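Local atomic coordinates of putative solute-binding component of ABC transporter (Clostridium phytofermentans, PDB entry 4YS6), a protein that probably serves as the sugar-binding component of an ABC transporter, holding a beta-D-glucose molecule between its two lobes. Residues A[83-88]-A[107-112]; A[133-138]-A[312-317]; A[256-259]-A[264-267]. All coordinates share one frame; numbering follows the deposited sequence.

Interaction 1: residues A[83-88]-A[107-112]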
ATOM      1  N   SER A  83       2.574 -20.995   7.880  1.00 17.99           N
ATOM      2  CA  SER A  83       3.058 -22.309   7.479  1.00 20.00           C
ATOM      3  C   SER A  83       4.116 -22.209   6.385  1.00 18.17           C
ATOM      4  O   SER A  83       5.076 -22.986   6.379  1.00 21.65           O
ATOM      5  CB  SER A  83       1.894 -23.173   7.020  1.00 30.82           C
ATOM      6  OG  SER A  83       1.036 -23.399   8.113  1.00 31.48           O
ATOM      7  N   GLN A  84       3.965 -21.252   5.475  1.00 17.41           N
ATOM      8  CA  GLN A  84       4.959 -21.076   4.422  1.00 18.15           C
ATOM      9  C   GLN A  84       6.298 -20.661   4.996  1.00 17.10           C
ATOM     10  O   GLN A  84       7.324 -21.191   4.597  1.00 18.44           O
ATOM     11  CB  GLN A  84       4.483 -20.065   3.388  1.00 18.36           C
ATOM     12  CG  GLN A  84       3.347 -20.620   2.558  1.00 21.26           C
ATOM     13  CD  GLN A  84       2.767 -19.621   1.589  1.00 18.83           C
ATOM     14  OE1 GLN A  84       2.863 -18.405   1.783  1.00 18.86           O
ATOM     15  NE2 GLN A  84       2.123 -20.139   0.539  1.00 18.76           N
ATOM     16  N   ILE A  85       6.291 -19.744   5.958  1.00 16.78           N
ATOM     17  CA  ILE A  85       7.532 -19.318   6.606  1.00 16.58           C
ATOM     18  C   ILE A  85       8.159 -20.467   7.409  1.00 17.47           C
ATOM     19  O   ILE A  85       9.368 -20.682   7.326  1.00 19.07           O
ATOM     20  CB  ILE A  85       7.272 -18.080   7.487  1.00 16.17           C
ATOM     21  CG1 ILE A  85       6.854 -16.925   6.587  1.00 15.39           C
ATOM     22  CG2 ILE A  85       8.515 -17.677   8.305  1.00 19.36           C
ATOM     23  CD1 ILE A  85       6.171 -15.789   7.304  1.00 22.16           C
ATOM     24  N   GLU A  86       7.343 -21.238   8.136  1.00 18.06           N
ATOM     25  CA  GLU A  86       7.837 -22.431   8.810  1.00 19.30           C
ATOM     26  C   GLU A  86       8.554 -23.360   7.836  1.00 21.31           C
ATOM     27  O   GLU A  86       9.605 -23.909   8.165  1.00 22.41           O
ATOM     28  CB  GLU A  86       6.688 -23.188   9.500  1.00 19.72           C
ATOM     29  CG  GLU A  86       6.302 -22.584  10.829  1.00 27.81           C
ATOM     30  CD  GLU A  86       5.090 -23.241  11.469  1.00 46.51           C
ATOM     31  OE1 GLU A  86       4.384 -24.014  10.787  1.00 39.03           O
ATOM     32  OE2 GLU A  86       4.844 -22.970  12.663  1.00 56.53           O
ATOM     33  N   ASN A  87       7.971 -23.541   6.654  1.00 22.48           N
ATOM     34  CA  ASN A  87       8.527 -24.449   5.649  1.00 22.09           C
ATOM     35  C   ASN A  87       9.810 -23.888   5.060  1.00 25.13           C
ATOM     36  O   ASN A  87      10.729 -24.640   4.763  1.00 26.84           O
ATOM     37  CB  ASN A  87       7.529 -24.701   4.523  1.00 28.39           C
ATOM     38  CG  ASN A  87       6.335 -25.530   4.968  1.00 46.43           C
ATOM     39  OD1 ASN A  87       6.339 -26.121   6.050  1.00 42.60           O
ATOM     40  ND2 ASN A  87       5.304 -25.572   4.131  1.00 50.75           N
HETATM   41  N   MSE A  88       9.865 -22.571   4.873  1.00 20.54           N
HETATM   42  CA  MSE A  88      11.100 -21.943   4.400  1.00 20.78           C
HETATM   43  C   MSE A  88      12.239 -22.216   5.371  1.00 24.60           C
HETATM   44  O   MSE A  88      13.355 -22.538   4.966  1.00 25.34           O
HETATM   45  CB  MSE A  88      10.919 -20.435   4.218  1.00 18.07           C
HETATM   46  CG  MSE A  88      10.117 -20.073   3.023  1.00 18.88           C
HETATM   47 SE   MSE A  88       9.552 -18.196   3.075  1.00 29.38          SE
HETATM   48  CE  MSE A  88       8.292 -18.312   1.582  1.00 21.14           C
ATOM     49  N   GLY A 107       4.663 -13.539  15.206  1.00 19.29           N
ATOM     50  CA  GLY A 107       5.591 -13.528  16.321  1.00 20.22           C
ATOM     51  C   GLY A 107       6.188 -14.884  16.651  1.00 20.16           C
ATOM     52  O   GLY A 107       7.376 -14.997  16.926  1.00 22.23           O
ATOM     53  N   THR A 108       5.364 -15.921  16.641  1.00 21.33           N
ATOM     54  CA  THR A 108       5.851 -17.238  16.985  1.00 24.46           C
ATOM     55  C   THR A 108       6.867 -17.743  15.971  1.00 22.62           C
ATOM     56  O   THR A 108       7.934 -18.212  16.343  1.00 22.07           O
ATOM     57  CB  THR A 108       4.689 -18.242  17.092  1.00 35.70           C
ATOM     58  OG1 THR A 108       3.789 -17.799  18.112  1.00 36.70           O
ATOM     59  CG2 THR A 108       5.199 -19.615  17.452  1.00 38.17           C
ATOM     60  N   VAL A 109       6.546 -17.642  14.688  1.00 20.96           N
ATOM     61  CA  VAL A 109       7.431 -18.208  13.690  1.00 21.10           C
ATOM     62  C   VAL A 109       8.681 -17.370  13.545  1.00 20.23           C
ATOM     63  O   VAL A 109       9.760 -17.885  13.249  1.00 20.77           O
ATOM     64  CB  VAL A 109       6.715 -18.373  12.320  1.00 24.38           C
ATOM     65  CG1 VAL A 109       6.353 -17.042  11.713  1.00 23.28           C
ATOM     66  CG2 VAL A 109       7.573 -19.195  11.378  1.00 33.93           C
ATOM     67  N   LEU A 110       8.573 -16.062  13.746  1.00 17.91           N
ATOM     68  CA  LEU A 110       9.794 -15.257  13.679  1.00 18.97           C
ATOM     69  C   LEU A 110      10.743 -15.488  14.871  1.00 16.30           C
ATOM     70  O   LEU A 110      11.972 -15.333  14.721  1.00 18.02           O
ATOM     71  CB  LEU A 110       9.439 -13.792  13.548  1.00 18.49           C
ATOM     72  CG  LEU A 110       8.801 -13.461  12.183  1.00 26.12           C
ATOM     73  CD1 LEU A 110       8.761 -11.982  11.991  1.00 31.34           C
ATOM     74  CD2 LEU A 110       9.510 -14.134  10.987  1.00 29.83           C
ATOM     75  N   ALA A 111      10.207 -15.871  16.034  1.00 16.94           N
ATOM     76  CA  ALA A 111      11.039 -16.272  17.155  1.00 17.66           C
ATOM     77  C   ALA A 111      11.891 -17.484  16.757  1.00 17.79           C
ATOM     78  O   ALA A 111      13.051 -17.576  17.127  1.00 20.71           O
ATOM     79  CB  ALA A 111      10.182 -16.597  18.401  1.00 19.10           C
ATOM     80  N   GLN A 112      11.298 -18.408  16.009  1.00 18.65           N
ATOM     81  CA  GLN A 112      12.010 -19.588  15.500  1.00 18.80           C
ATOM     82  C   GLN A 112      13.174 -19.170  14.590  1.00 19.88           C
ATOM     83  O   GLN A 112      14.288 -19.692  14.670  1.00 22.72           O
ATOM     84  CB  GLN A 112      11.027 -20.497  14.747  1.00 24.16           C
ATOM     85  CG  GLN A 112      11.635 -21.751  14.195  1.00 33.72           C
ATOM     86  CD  GLN A 112      10.623 -22.592  13.444  1.00 45.37           C
ATOM     87  OE1 GLN A 112       9.411 -22.345  13.509  1.00 43.09           O
ATOM     88  NE2 GLN A 112      11.114 -23.592  12.721  1.00 47.75           N
TER
HETATM   89  O   HOH W   1      10.253 -25.079  10.592  1.00 47.00           O
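Ile-85 and Val-109 meet because both turn CG2 anti to their own backbone N. In Ile-85 chi1 is -65°, which places CG1 beside the N and leaves CG2 as the branch facing the neighbouring helix; in Val-109 chi1 is 66°. The two helices involved, 78-90 and 107-115, flank strand 95-98 in sequence and belong to the Rossmann-like alpha/beta lobe of a periplasmic binding protein, where successive beta-alpha-beta crossovers lay helices side by side against the sheet. Their local axes run almost parallel, at 8° to each other, and come within 9.9 Å. At that separation the backbones do not touch, and the gap is bridged by side chains. The nearest CA atoms are those of Glu-86 and Val-109, 6.5 Å apart. The apolar centre of the contact is Ile-85 CG2 against Val-109 CG2 at 3.6 Å, the two side chains crossing at about a right angle. Deeper toward the sheet, Ile-85 also touches Leu-96 and Ile-98, so it packs at once on Val-109 and on strand 95-98, which lies between the two helices in sequence. On the outer side, the aliphatic part of Glu-86 takes over: its CG lies 3.7 Å from Val-109 CG2, while the extended chain carries the carboxylate away from the valine. Gln-112 reaches in from the next turn of its helix with an extended chain, and its OE1 stops 4.1 Å from Glu-86 CG, a contact with methylene rather than with charge. The amide's other end does the polar work through a water, which donates to Glu-86 O at 2.8 Å and accepts from Gln-112 NE2 at 2.7 Å. Ser-90 OG is a second hydrogen-bond partner of Glu-86 O.

Interaction 2: residues A[133-138]-A[312-317]. With NA (sodium ion), chain E; NA (sodium ion), chain H.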
ATOM      1  N   VAL A 133      12.911  -8.611  13.928  1.00 14.22           N
ATOM      2  CA  VAL A 133      12.938  -7.876  12.660  1.00 14.44           C
ATOM      3  C   VAL A 133      14.245  -7.087  12.567  1.00 20.36           C
ATOM      4  O   VAL A 133      14.543  -6.267  13.449  1.00 19.17           O
ATOM      5  CB  VAL A 133      11.739  -6.919  12.533  1.00 16.03           C
ATOM      6  CG1 VAL A 133      11.765  -6.203  11.169  1.00 17.42           C
ATOM      7  CG2 VAL A 133      10.408  -7.682  12.717  1.00 22.52           C
ATOM      8  N   SER A 134      15.033  -7.359  11.525  1.00 14.40           N
ATOM      9  CA  SER A 134      16.358  -6.776  11.366  1.00 17.26           C
ATOM     10  C   SER A 134      16.286  -5.407  10.693  1.00 16.51           C
ATOM     11  O   SER A 134      16.890  -4.421  11.153  1.00 15.15           O
ATOM     12  CB  SER A 134      17.255  -7.706  10.529  1.00 20.32           C
ATOM     13  OG  SER A 134      17.273  -9.042  11.051  1.00 25.02           O
ATOM     14  N   TYR A 135      15.570  -5.388   9.574  1.00 13.06           N
ATOM     15  CA  TYR A 135      15.452  -4.232   8.689  1.00 12.96           C
ATOM     16  C   TYR A 135      14.076  -4.146   8.085  1.00 12.41           C
ATOM     17  O   TYR A 135      13.323  -5.123   8.060  1.00 12.47           O
ATOM     18  CB  TYR A 135      16.490  -4.274   7.549  1.00 13.18           C
ATOM     19  CG  TYR A 135      17.915  -4.237   8.047  1.00 13.83           C
ATOM     20  CD1 TYR A 135      18.530  -3.036   8.402  1.00 14.34           C
ATOM     21  CD2 TYR A 135      18.634  -5.405   8.189  1.00 15.95           C
ATOM     22  CE1 TYR A 135      19.813  -3.030   8.908  1.00 17.45           C
ATOM     23  CE2 TYR A 135      19.923  -5.396   8.678  1.00 22.33           C
ATOM     24  CZ  TYR A 135      20.498  -4.220   9.033  1.00 19.78           C
ATOM     25  OH  TYR A 135      21.775  -4.240   9.513  1.00 23.07           O
ATOM     26  N   TYR A 136      13.762  -2.950   7.590  1.00 12.33           N
ATOM     27  CA  TYR A 136      12.478  -2.637   6.961  1.00 11.86           C
ATOM     28  C   TYR A 136      12.780  -1.870   5.677  1.00 12.75           C
ATOM     29  O   TYR A 136      13.520  -0.882   5.697  1.00 12.85           O
ATOM     30  CB  TYR A 136      11.621  -1.811   7.910  1.00 11.83           C
ATOM     31  CG  TYR A 136      10.263  -1.368   7.420  1.00 11.42           C
ATOM     32  CD1 TYR A 136       9.462  -2.196   6.663  1.00 11.06           C
ATOM     33  CD2 TYR A 136       9.776  -0.107   7.758  1.00 11.48           C
ATOM     34  CE1 TYR A 136       8.190  -1.785   6.258  1.00 11.16           C
ATOM     35  CE2 TYR A 136       8.538   0.314   7.366  1.00 11.53           C
ATOM     36  CZ  TYR A 136       7.744  -0.503   6.626  1.00 12.21           C
ATOM     37  OH  TYR A 136       6.494  -0.037   6.258  1.00 12.08           O
ATOM     38  N   ALA A 137      12.195  -2.324   4.571  1.00 12.53           N
ATOM     39  CA  ALA A 137      12.301  -1.642   3.287  1.00 12.01           C
ATOM     40  C   ALA A 137      10.921  -1.296   2.814  1.00 13.30           C
ATOM     41  O   ALA A 137      10.070  -2.174   2.710  1.00 12.80           O
ATOM     42  CB  ALA A 137      12.959  -2.506   2.283  1.00 16.37           C
ATOM     43  N   THR A 138      10.690  -0.038   2.477  1.00 11.25           N
ATOM     44  CA  THR A 138       9.345   0.375   2.082  1.00 10.88           C
ATOM     45  C   THR A 138       9.429   1.683   1.280  1.00 11.05           C
ATOM     46  O   THR A 138      10.525   2.175   1.000  1.00 13.47           O
ATOM     47  CB  THR A 138       8.462   0.520   3.332  1.00 10.87           C
ATOM     48  OG1 THR A 138       7.098   0.733   2.952  1.00 14.81           O
ATOM     49  CG2 THR A 138       8.955   1.674   4.192  1.00 15.59           C
ATOM     50  N   GLY A 312      28.884  -6.087   4.596  1.00 17.32           N
ATOM     51  CA  GLY A 312      28.657  -4.688   4.318  1.00 17.08           C
ATOM     52  C   GLY A 312      27.570  -4.052   5.168  1.00 17.33           C
ATOM     53  O   GLY A 312      26.939  -4.695   6.005  1.00 18.43           O
ATOM     54  N   GLU A 313      27.391  -2.755   4.948  1.00 17.13           N
ATOM     55  CA  GLU A 313      26.346  -1.969   5.575  1.00 15.55           C
ATOM     56  C   GLU A 313      25.053  -2.114   4.803  1.00 18.13           C
ATOM     57  O   GLU A 313      25.005  -1.796   3.608  1.00 17.60           O
ATOM     58  CB  GLU A 313      26.785  -0.499   5.601  1.00 21.34           C
ATOM     59  CG  GLU A 313      25.790   0.465   6.200  1.00 27.91           C
ATOM     60  CD  GLU A 313      25.830   0.488   7.707  1.00 44.09           C
ATOM     61  OE1 GLU A 313      26.367  -0.463   8.321  1.00 59.95           O
ATOM     62  OE2 GLU A 313      25.308   1.466   8.280  1.00 52.02           O
ATOM     63  N   ALA A 314      24.004  -2.557   5.471  1.00 17.03           N
ATOM     64  CA  ALA A 314      22.695  -2.631   4.831  1.00 20.01           C
ATOM     65  C   ALA A 314      22.197  -1.210   4.633  1.00 17.79           C
ATOM     66  O   ALA A 314      22.189  -0.437   5.586  1.00 19.94           O
ATOM     67  CB  ALA A 314      21.716  -3.435   5.676  1.00 21.12           C
ATOM     68  N   PRO A 315      21.770  -0.859   3.411  1.00 16.80           N
ATOM     69  CA  PRO A 315      21.399   0.550   3.235  1.00 18.73           C
ATOM     70  C   PRO A 315      20.157   0.936   4.024  1.00 18.32           C
ATOM     71  O   PRO A 315      19.136   0.293   3.911  1.00 19.95           O
ATOM     72  CB  PRO A 315      21.127   0.666   1.729  1.00 25.24           C
ATOM     73  CG  PRO A 315      21.801  -0.529   1.115  1.00 33.11           C
ATOM     74  CD  PRO A 315      21.750  -1.606   2.140  1.00 23.65           C
ATOM     75  N   VAL A 316      20.269   1.995   4.808  1.00 16.26           N
ATOM     76  CA  VAL A 316      19.139   2.549   5.528  1.00 14.64           C
ATOM     77  C   VAL A 316      19.196   4.065   5.421  1.00 13.83           C
ATOM     78  O   VAL A 316      20.288   4.664   5.297  1.00 16.46           O
ATOM     79  CB  VAL A 316      19.116   2.094   7.010  1.00 23.97           C
ATOM     80  CG1 VAL A 316      19.128   0.579   7.095  1.00 25.90           C
ATOM     81  CG2 VAL A 316      20.249   2.641   7.780  1.00 27.36           C
ATOM     82  N   ASN A 317      18.032   4.691   5.434  1.00 14.08           N
ATOM     83  CA  ASN A 317      17.979   6.144   5.416  1.00 14.51           C
ATOM     84  C   ASN A 317      16.997   6.716   6.428  1.00 17.70           C
ATOM     85  O   ASN A 317      16.758   7.915   6.455  1.00 15.31           O
ATOM     86  CB  ASN A 317      17.682   6.659   4.000  1.00 17.35           C
ATOM     87  CG  ASN A 317      16.318   6.270   3.485  1.00 16.13           C
ATOM     88  OD1 ASN A 317      15.483   5.709   4.203  1.00 13.60           O
ATOM     89  ND2 ASN A 317      16.081   6.570   2.214  1.00 17.82           N
TER
HETATM   90 NA    NA E 404      26.601  -6.787   6.950  1.00 18.93          NA
HETATM   91 NA    NA H 407      22.558   4.972   4.719  1.00 36.99          NA
HETATM   92  O   HOH W   2      24.271  -3.167   8.313  1.00 23.20           O
HETATM   93  O   HOH W   3      23.194   2.879   5.284  1.00 24.28           O
HETATM   94  O   HOH W   4      24.547  -6.010   7.682  1.00 24.12           O
HETATM   95  O   HOH W   5      21.691   7.255   3.469  1.00 51.48           O
HETATM   96  O   HOH W   6      22.230   4.435   2.511  1.00 36.59           O
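Ala-314 sets its methyl group over one face of the Tyr-135 ring. The CB sits 3.9 Å from the centroid of the Tyr-135 ring and 21° off the ring normal, a CH-pi contact, and it is displaced toward the rim at the hydroxyl end, so that its nearest ring atom is Tyr-135 CZ at 3.7 Å. Val-316, two residues on, supplies CG1, which approaches the ring obliquely and lies 3.9 Å from Tyr-135 CD1. With chi1 at -56°, CG1 is anti to the carbonyl carbon of Val-316 and is the branch that meets the ring. The phenol oxygen ends beside a shared water, 3.0 Å from Tyr-135 OH. The same water accepts from Ala-314 N at 2.9 Å and gives a weak bond to Glu-313 OE1, so ring and loop are linked by polar as well as apolar contacts. In the fold, Tyr-135 lies on strand 135-139, an inner strand of the mixed seven-stranded sheet of one alpha/beta lobe, and 312-317 belongs to the loop that follows helix 294-309 and leads to strand 331-339, the parallel neighbour of strand 135-139. The Tyr-135 ring thus packs the strand against the loop, and it also touches Met-304 of helix 294-309. Two sodium ions mark the loop backbone. One binds Gly-312 O, a water and Ala-307 O from the end of the helix. The other is bound by Val-316 O at 2.4 Å and by three waters, one of which accepts from Val-316 N at 3.1 Å.

Interaction 3: residues A[256-259]-A[264-267]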
ATOM      1  N   ALA A 256     -18.588   1.149  -7.978  1.00 15.94           N
ATOM      2  CA  ALA A 256     -19.872   1.514  -7.387  1.00 14.51           C
ATOM      3  C   ALA A 256     -20.400   2.811  -7.949  1.00 17.15           C
ATOM      4  O   ALA A 256     -21.594   2.926  -8.197  1.00 17.68           O
ATOM      5  CB  ALA A 256     -19.753   1.623  -5.883  1.00 14.57           C
ATOM      6  N   LEU A 257     -19.525   3.797  -8.116  1.00 14.41           N
ATOM      7  CA  LEU A 257     -19.962   5.087  -8.635  1.00 15.51           C
ATOM      8  C   LEU A 257     -20.480   4.908 -10.050  1.00 17.00           C
ATOM      9  O   LEU A 257     -21.509   5.480 -10.406  1.00 16.29           O
ATOM     10  CB  LEU A 257     -18.826   6.117  -8.603  1.00 13.99           C
ATOM     11  CG  LEU A 257     -18.321   6.567  -7.245  1.00 13.71           C
ATOM     12  CD1 LEU A 257     -17.016   7.382  -7.470  1.00 14.62           C
ATOM     13  CD2 LEU A 257     -19.353   7.406  -6.535  1.00 20.49           C
ATOM     14  N   THR A 258     -19.798   4.091 -10.853  1.00 16.49           N
ATOM     15  CA  THR A 258     -20.254   3.821 -12.216  1.00 17.31           C
ATOM     16  C   THR A 258     -21.638   3.201 -12.205  1.00 23.66           C
ATOM     17  O   THR A 258     -22.520   3.586 -12.988  1.00 27.05           O
ATOM     18  CB  THR A 258     -19.256   2.899 -12.949  1.00 18.22           C
ATOM     19  OG1 THR A 258     -18.055   3.644 -13.169  1.00 23.38           O
ATOM     20  CG2 THR A 258     -19.784   2.438 -14.286  1.00 26.61           C
ATOM     21  N   ALA A 259     -21.832   2.246 -11.308  1.00 22.31           N
ATOM     22  CA  ALA A 259     -23.080   1.488 -11.261  1.00 23.13           C
ATOM     23  C   ALA A 259     -24.259   2.333 -10.809  1.00 28.66           C
ATOM     24  O   ALA A 259     -25.354   2.213 -11.354  1.00 26.20           O
ATOM     25  CB  ALA A 259     -22.925   0.290 -10.343  1.00 26.19           C
ATOM     26  N   GLU A 264     -22.177  14.581 -10.487  1.00 21.82           N
ATOM     27  CA  GLU A 264     -20.881  14.908 -11.087  1.00 23.55           C
ATOM     28  C   GLU A 264     -19.796  14.094 -10.410  1.00 24.46           C
ATOM     29  O   GLU A 264     -19.798  13.960  -9.190  1.00 22.59           O
ATOM     30  CB  GLU A 264     -20.573  16.398 -10.969  1.00 31.01           C
ATOM     31  CG  GLU A 264     -21.401  17.274 -11.897  1.00 45.75           C
ATOM     32  CD  GLU A 264     -21.283  16.869 -13.367  1.00 57.34           C
ATOM     33  OE1 GLU A 264     -20.182  16.469 -13.809  1.00 57.56           O
ATOM     34  OE2 GLU A 264     -22.304  16.945 -14.082  1.00 59.36           O
ATOM     35  N   TRP A 265     -18.887  13.556 -11.220  1.00 23.63           N
ATOM     36  CA  TRP A 265     -17.835  12.654 -10.755  1.00 17.90           C
ATOM     37  C   TRP A 265     -16.921  13.296  -9.701  1.00 17.08           C
ATOM     38  O   TRP A 265     -16.443  14.435  -9.904  1.00 18.15           O
ATOM     39  CB  TRP A 265     -16.997  12.197 -11.962  1.00 19.87           C
ATOM     40  CG  TRP A 265     -16.234  10.952 -11.692  1.00 19.45           C
ATOM     41  CD1 TRP A 265     -14.924  10.853 -11.364  1.00 20.54           C
ATOM     42  CD2 TRP A 265     -16.746   9.617 -11.714  1.00 20.24           C
ATOM     43  NE1 TRP A 265     -14.583   9.543 -11.162  1.00 20.14           N
ATOM     44  CE2 TRP A 265     -15.685   8.762 -11.394  1.00 18.58           C
ATOM     45  CE3 TRP A 265     -18.004   9.065 -11.976  1.00 27.46           C
ATOM     46  CZ2 TRP A 265     -15.837   7.386 -11.323  1.00 18.92           C
ATOM     47  CZ3 TRP A 265     -18.147   7.699 -11.918  1.00 27.79           C
ATOM     48  CH2 TRP A 265     -17.072   6.876 -11.597  1.00 21.80           C
ATOM     49  N   PRO A 266     -16.660  12.587  -8.581  1.00 14.94           N
ATOM     50  CA  PRO A 266     -15.780  13.108  -7.541  1.00 14.75           C
ATOM     51  C   PRO A 266     -14.297  12.973  -7.871  1.00 14.49           C
ATOM     52  O   PRO A 266     -13.910  12.182  -8.739  1.00 14.36           O
ATOM     53  CB  PRO A 266     -16.117  12.232  -6.318  1.00 14.39           C
ATOM     54  CG  PRO A 266     -16.538  10.965  -6.906  1.00 14.48           C
ATOM     55  CD  PRO A 266     -17.236  11.285  -8.196  1.00 14.63           C
ATOM     56  N   ILE A 267     -13.482  13.733  -7.148  1.00 14.47           N
ATOM     57  CA  ILE A 267     -12.070  13.426  -7.015  1.00 14.14           C
ATOM     58  C   ILE A 267     -11.942  12.021  -6.445  1.00 14.95           C
ATOM     59  O   ILE A 267     -12.618  11.681  -5.463  1.00 15.98           O
ATOM     60  CB  ILE A 267     -11.342  14.406  -6.082  1.00 14.64           C
ATOM     61  CG1 ILE A 267     -11.464  15.836  -6.584  1.00 20.69           C
ATOM     62  CG2 ILE A 267      -9.881  13.990  -5.942  1.00 15.38           C
ATOM     63  CD1 ILE A 267     -11.093  16.868  -5.529  1.00 20.11           C
TER
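Leu-257, Trp-265 and Pro-266 account for nearly all the surface buried here, with the leucine wedged against both ring systems. Its CB packs on the outer rim of the indole, 3.6 Å from Trp-265 CH2. Its CD1 rises over a face of the six-membered ring, 4.3 Å from that ring's centroid and 20° off the normal, which is CH-pi geometry. The same methyl also meets the end of the proline ring, with Leu-257 CD1 at 3.7 Å from Pro-266 CG. Pro-266 CD lies over the same indole face, 3.6 Å above its plane, so two consecutive residues fold around one leucine branch. The indole reaches across to the helix because Trp-265 places CG anti to its own N (chi1 -160°). This is the helix-to-strand turn of the second alpha/beta lobe: helix 247-260 ends, the chain reverses within a few residues, and 264-267 leads into strand 267-268 at the edge of the four-stranded parallel sheet. Pro-266 touches Val-242 of the adjoining strand 241-244, and Leu-257 touches Ile-229 of helix 218-232, so the proline packs on the sheet while the leucine packs on the neighbouring helix. Toward solvent, Thr-258 contributes OG1 at 3.7 Å from Trp-265 CH2. That is a van der Waals approach, since the hydroxyl is hydrogen-bonded to Thr-254 O one turn back in its helix. The pyrrole side of the indole is fixed separately: Trp-265 NE1 hydrogen-bonds to Lys-285 O, which restrains rotation of the ring plane.

Interactions 1 and 2 belong to the lobe built on the seven-stranded sheet and interaction 3 to the lobe with the four-stranded sheet. The centres of interactions 1 and 2 are 21 Å apart and their nearest atoms about 5 Å, without touching; interaction 3 lies across the chain's centre, its centre 43 Å from that of interaction 1 and 41 Å from that of interaction 2. In sequence, 256-259 and 264-267 fall between the two segments of interaction 2, as the chain passes into the second lobe and returns. The link to the glucose pocket is indirect: Tyr-136 OH and Thr-138 OG1 of 133-138 hydrogen-bond to the backbone oxygen of Asp-124, a pocket residue.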